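Local coordinates for DUF985 domain-containing protein (Shewanella oneidensis, PDB 1YUD) that is of unknown function but belongs to the cupin superfamily, whose members share a small beta-barrel fold, at residues Leu81-Ile86 and Cys115-Ala120; Gly90-Ala95 and Pro155-Val160. All coordinates share one frame; numbering follows the deposited sequence.

Overall arrangement
Following the chain from its N terminus, 81-86 is the first of the four segments to be reached, after strands 24-25 to 71-76; a short connection (87-91) leads into strand 92-97, its antiparallel neighbour in the five-stranded sheet. The chain then runs through strands 105-106 and 109-111 and returns as 115-120, where contact 1 closes a loop of 28 residues by pairing with the other edge of strand 81-86. After strand 126-133 and helix 147-152, segment 155-160 comes back to 90-95, and contact 2 closes a longer loop of 59 residues, laying the C-terminal region against strand 92-97. The two loops cross. They touch through a probable hydrogen bond of M85 O with T93 N and through Y84 packing on V160.

Contact 1 of 2, residues Leu81-Ile86 and Cys115-Ala120; sequences LTIYMI and CIFGSA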
loop_
_atom_site.group_PDB
_atom_site.type_symbol
_atom_site.label_atom_id
_atom_site.label_comp_id
_atom_site.label_asym_id
_atom_site.label_seq_id
_atom_site.Cartn_x
_atom_site.Cartn_y
_atom_site.Cartn_z
ATOM N N LEU A 81 3.726 3.113 13.700
ATOM C CA LEU A 81 2.983 4.336 14.019
ATOM C C LEU A 81 1.789 4.030 14.916
ATOM O O LEU A 81 1.701 2.963 15.522
ATOM C CB LEU A 81 2.488 5.008 12.731
ATOM C CG LEU A 81 3.534 5.170 11.624
ATOM C CD1 LEU A 81 2.898 5.840 10.429
ATOM C CD2 LEU A 81 4.698 5.997 12.115
ATOM N N THR A 82 0.866 4.971 14.999
ATOM C CA THR A 82 -0.319 4.774 15.806
ATOM C C THR A 82 -1.350 5.714 15.260
ATOM O O THR A 82 -1.148 6.922 15.236
ATOM C CB THR A 82 -0.055 5.094 17.272
ATOM O OG1 THR A 82 0.990 4.240 17.748
ATOM C CG2 THR A 82 -1.303 4.863 18.106
ATOM N N ILE A 83 -2.454 5.156 14.788
ATOM C CA ILE A 83 -3.496 5.983 14.222
ATOM C C ILE A 83 -4.515 6.303 15.293
ATOM O O ILE A 83 -5.189 5.416 15.810
ATOM C CB ILE A 83 -4.206 5.267 13.069
ATOM C CG1 ILE A 83 -3.179 4.562 12.174
ATOM C CG2 ILE A 83 -5.029 6.260 12.283
ATOM C CD1 ILE A 83 -2.323 5.487 11.372
ATOM N N TYR A 84 -4.615 7.576 15.641
ATOM C CA TYR A 84 -5.572 7.998 16.635
ATOM C C TYR A 84 -6.767 8.505 15.843
ATOM O O TYR A 84 -6.645 9.426 15.038
ATOM C CB TYR A 84 -4.978 9.106 17.512
ATOM C CG TYR A 84 -3.671 8.730 18.185
ATOM C CD1 TYR A 84 -2.495 8.643 17.458
ATOM C CD2 TYR A 84 -3.618 8.461 19.550
ATOM C CE1 TYR A 84 -1.293 8.300 18.064
ATOM C CE2 TYR A 84 -2.422 8.116 20.171
ATOM C CZ TYR A 84 -1.253 8.036 19.422
ATOM O OH TYR A 84 -0.042 7.709 20.028
HETATM N N MSE A 85 -7.919 7.879 16.056
HETATM C CA MSE A 85 -9.140 8.249 15.350
HETATM C C MSE A 85 -10.237 8.624 16.331
HETATM O O MSE A 85 -10.363 8.015 17.392
HETATM C CB MSE A 85 -9.614 7.077 14.482
HETATM C CG MSE A 85 -8.623 6.640 13.406
HETATM SE SE MSE A 85 -8.724 4.737 13.036
HETATM C CE MSE A 85 -10.620 4.702 12.646
ATOM N N ILE A 86 -11.033 9.620 15.959
ATOM C CA ILE A 86 -12.135 10.096 16.785
ATOM C C ILE A 86 -13.443 10.047 15.979
ATOM O O ILE A 86 -13.635 10.830 15.036
ATOM C CB ILE A 86 -11.856 11.553 17.262
ATOM C CG1 ILE A 86 -10.599 11.580 18.139
ATOM C CG2 ILE A 86 -13.047 12.098 18.036
ATOM C CD1 ILE A 86 -10.113 12.965 18.489
ATOM N N CYS A 115 -14.136 10.415 9.512
ATOM C CA CYS A 115 -13.625 10.460 10.872
ATOM C C CYS A 115 -12.372 11.336 10.980
ATOM O O CYS A 115 -11.565 11.404 10.041
ATOM C CB CYS A 115 -13.301 9.049 11.355
ATOM S SG CYS A 115 -11.569 8.590 11.162
ATOM N N ILE A 116 -12.216 12.002 12.126
ATOM C CA ILE A 116 -11.057 12.862 12.373
ATOM C C ILE A 116 -9.944 12.026 12.983
ATOM O O ILE A 116 -10.121 11.423 14.036
ATOM C CB ILE A 116 -11.411 14.032 13.324
ATOM C CG1 ILE A 116 -12.427 14.960 12.639
ATOM C CG2 ILE A 116 -10.137 14.809 13.706
ATOM C CD1 ILE A 116 -13.010 16.038 13.551
ATOM N N PHE A 117 -8.792 12.002 12.314
ATOM C CA PHE A 117 -7.661 11.193 12.755
ATOM C C PHE A 117 -6.292 11.841 12.540
ATOM O O PHE A 117 -6.151 12.810 11.784
ATOM C CB PHE A 117 -7.678 9.860 12.005
ATOM C CG PHE A 117 -7.479 10.000 10.513
ATOM C CD1 PHE A 117 -8.431 10.638 9.722
ATOM C CD2 PHE A 117 -6.334 9.500 9.905
ATOM C CE1 PHE A 117 -8.244 10.774 8.342
ATOM C CE2 PHE A 117 -6.141 9.632 8.532
ATOM C CZ PHE A 117 -7.096 10.270 7.750
ATOM N N GLY A 118 -5.290 11.259 13.198
ATOM C CA GLY A 118 -3.923 11.726 13.112
ATOM C C GLY A 118 -3.011 10.579 13.500
ATOM O O GLY A 118 -3.485 9.503 13.846
ATOM N N SER A 119 -1.703 10.781 13.451
ATOM C CA SER A 119 -0.797 9.708 13.808
ATOM C C SER A 119 0.577 10.193 14.242
ATOM O O SER A 119 1.078 11.211 13.775
ATOM C CB SER A 119 -0.641 8.749 12.634
ATOM O OG SER A 119 0.315 7.740 12.925
ATOM N N ALA A 120 1.182 9.435 15.143
ATOM C CA ALA A 120 2.506 9.736 15.640
ATOM C C ALA A 120 3.302 8.454 15.494
ATOM O O ALA A 120 2.735 7.411 15.191
ATOM C CB ALA A 120 2.433 10.157 17.106
#
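Y84 and G118 form the middle of this antiparallel pairing, exchanging two backbone hydrogen bonds, Y84 N to G118 O and G118 N to Y84 O, each 2.9 Å. I86 N to I116 O (2.8 Å) continues the pattern, whereas the outermost bonds at both ends, A120 N to T82 O and I116 N to I86 O, are weak at 3.4 Å. The S119 hydroxyl reinforces the T82 end. With OG anti to the backbone N (chi1 176°), it donates to T82 O from above the carbonyl plane, a second donor to the same oxygen. The closer-packed face carries I83, F117 and S119, all buried, with M85 partly exposed beside them. There the CG of selenomethionine M85 lies 3.6 Å from F117 CB, and I83 CD1 rests near S119; the F117 ring turns away to meet H65 and W73. Apolar I83 and F117 suit this interior, and S119 is accommodated through its bond to T82 O. On the other face I86 and I116 are buried against F64, and the looser part is limited to Y84 and A120, both partly exposed. The G118 carbonyl oxygen lies at the edge of the Y84 ring, in plane, T82 CG2 lies over one ring face, and Y84 CE1 approaches A120 CB at 4.3 Å. Neighbouring antiparallel strands with L81 and I83 touching the opposing sheet are characteristic of the cupin beta-barrel.

Contact 2 of 2, residues Gly90-Ala95 and Pro155-Val160; sequences GELTTA and PQHKAV
L92 lays its CB over one face of the H157 imidazole, a CH-pi contact with CB 3.8 Å from the ring centroid and 26° off the normal. From that carbon, which is nearest to H157 NE2 at 3.5 Å, the chain runs on with CG anti to the backbone N (chi1 -173°) and forks. CD2 stays beside the ring at 4.0 Å from H157 CD2, while CD1 meets V160 CG1 at 4.2 Å and also packs on M85 O of the adjoining strand. A branched aliphatic residue thus serves both the flat ring and the valine of the following helical turn. The opposite face of the imidazole carries Q156 CG, 3.5 Å above its centre, so the ring is sandwiched between two aliphatic groups. At its edge, in plane, lies G90 O, 3.9 Å from H157 CE1. Glycine suits position 90, where phi is positive (63°). No hydrogen bond crosses this surface contact, which therefore depends on packing. H157 occupies the N-cap position of helix 158-161, and V160 also touches Y84. Here a short C-terminal helix, entered through a type I turn from P155 to K158, packs beside the start of strand 92-97 of the cupin barrel.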
loop_
_atom_site.group_PDB
_atom_site.type_symbol
_atom_site.label_atom_id
_atom_site.label_comp_id
_atom_site.label_asym_id
_atom_site.label_seq_id
_atom_site.Cartn_x
_atom_site.Cartn_y
_atom_site.Cartn_z
ATOM N N GLY A 90 -17.637 11.218 19.025
ATOM C CA GLY A 90 -16.681 11.428 20.098
ATOM C C GLY A 90 -16.270 10.140 20.775
ATOM O O GLY A 90 -16.579 9.920 21.950
ATOM N N GLU A 91 -15.570 9.290 20.025
ATOM C CA GLU A 91 -15.096 7.994 20.509
ATOM C C GLU A 91 -13.698 7.771 19.935
ATOM O O GLU A 91 -13.524 7.675 18.718
ATOM C CB GLU A 91 -16.044 6.894 20.030
ATOM C CG GLU A 91 -15.807 5.522 20.629
ATOM C CD GLU A 91 -15.972 4.419 19.589
ATOM O OE1 GLU A 91 -16.839 4.576 18.695
ATOM O OE2 GLU A 91 -15.244 3.401 19.666
ATOM N N LEU A 92 -12.708 7.683 20.815
ATOM C CA LEU A 92 -11.322 7.515 20.394
ATOM C C LEU A 92 -10.870 6.070 20.258
ATOM O O LEU A 92 -10.865 5.327 21.237
ATOM C CB LEU A 92 -10.391 8.228 21.384
ATOM C CG LEU A 92 -8.897 8.323 21.068
ATOM C CD1 LEU A 92 -8.688 9.384 20.004
ATOM C CD2 LEU A 92 -8.117 8.681 22.314
ATOM N N THR A 93 -10.471 5.682 19.046
ATOM C CA THR A 93 -9.982 4.320 18.784
ATOM C C THR A 93 -8.525 4.394 18.299
ATOM O O THR A 93 -8.089 5.420 17.759
ATOM C CB THR A 93 -10.835 3.602 17.710
ATOM O OG1 THR A 93 -10.517 4.117 16.409
ATOM C CG2 THR A 93 -12.318 3.830 17.974
ATOM N N THR A 94 -7.768 3.320 18.497
ATOM C CA THR A 94 -6.381 3.318 18.073
ATOM C C THR A 94 -6.023 2.040 17.341
ATOM O O THR A 94 -6.697 1.029 17.488
ATOM C CB THR A 94 -5.436 3.474 19.271
ATOM O OG1 THR A 94 -5.539 2.321 20.113
ATOM C CG2 THR A 94 -5.798 4.710 20.061
ATOM N N ALA A 95 -4.951 2.083 16.558
ATOM C CA ALA A 95 -4.513 0.916 15.803
ATOM C C ALA A 95 -2.995 0.926 15.693
ATOM O O ALA A 95 -2.392 1.988 15.673
ATOM C CB ALA A 95 -5.139 0.949 14.427
ATOM N N PRO A 155 -14.131 17.027 24.550
ATOM C CA PRO A 155 -13.302 17.574 25.636
ATOM C C PRO A 155 -12.577 16.478 26.418
ATOM O O PRO A 155 -11.501 16.698 26.969
ATOM C CB PRO A 155 -14.317 18.299 26.523
ATOM C CG PRO A 155 -15.477 18.583 25.597
ATOM C CD PRO A 155 -15.553 17.311 24.798
ATOM N N GLN A 156 -13.185 15.298 26.455
ATOM C CA GLN A 156 -12.649 14.152 27.185
ATOM C C GLN A 156 -11.373 13.554 26.600
ATOM O O GLN A 156 -10.829 12.593 27.151
ATOM C CB GLN A 156 -13.718 13.050 27.281
ATOM C CG GLN A 156 -14.059 12.336 25.951
ATOM C CD GLN A 156 -14.912 13.170 24.984
ATOM O OE1 GLN A 156 -14.503 14.237 24.532
ATOM N NE2 GLN A 156 -16.101 12.671 24.664
ATOM N N HIS A 157 -10.893 14.117 25.494
ATOM C CA HIS A 157 -9.695 13.590 24.847
ATOM C C HIS A 157 -8.553 14.600 24.756
ATOM O O HIS A 157 -7.616 14.424 23.970
ATOM C CB HIS A 157 -10.049 13.069 23.446
ATOM C CG HIS A 157 -11.036 11.939 23.452
ATOM N ND1 HIS A 157 -12.230 11.987 22.763
ATOM C CD2 HIS A 157 -11.005 10.731 24.066
ATOM C CE1 HIS A 157 -12.892 10.859 22.952
ATOM N NE2 HIS A 157 -12.170 10.080 23.739
ATOM N N LYS A 158 -8.629 15.647 25.571
ATOM C CA LYS A 158 -7.608 16.694 25.592
ATOM C C LYS A 158 -6.186 16.143 25.507
ATOM O O LYS A 158 -5.379 16.624 24.720
ATOM C CB LYS A 158 -7.753 17.536 26.862
ATOM C CG LYS A 158 -6.662 18.569 27.052
ATOM C CD LYS A 158 -6.783 19.249 28.399
ATOM C CE LYS A 158 -5.414 19.645 28.922
ATOM N NZ LYS A 158 -4.506 18.464 29.040
ATOM N N ALA A 159 -5.890 15.132 26.314
ATOM C CA ALA A 159 -4.564 14.524 26.345
ATOM C C ALA A 159 -3.916 14.276 24.975
ATOM O O ALA A 159 -2.759 14.644 24.756
ATOM C CB ALA A 159 -4.620 13.219 27.136
ATOM N N VAL A 160 -4.654 13.653 24.058
ATOM C CA VAL A 160 -4.118 13.352 22.733
ATOM C C VAL A 160 -4.349 14.495 21.743
ATOM O O VAL A 160 -3.639 14.606 20.744
ATOM C CB VAL A 160 -4.736 12.061 22.158
ATOM C CG1 VAL A 160 -6.103 12.359 21.574
ATOM C CG2 VAL A 160 -3.812 11.450 21.119
#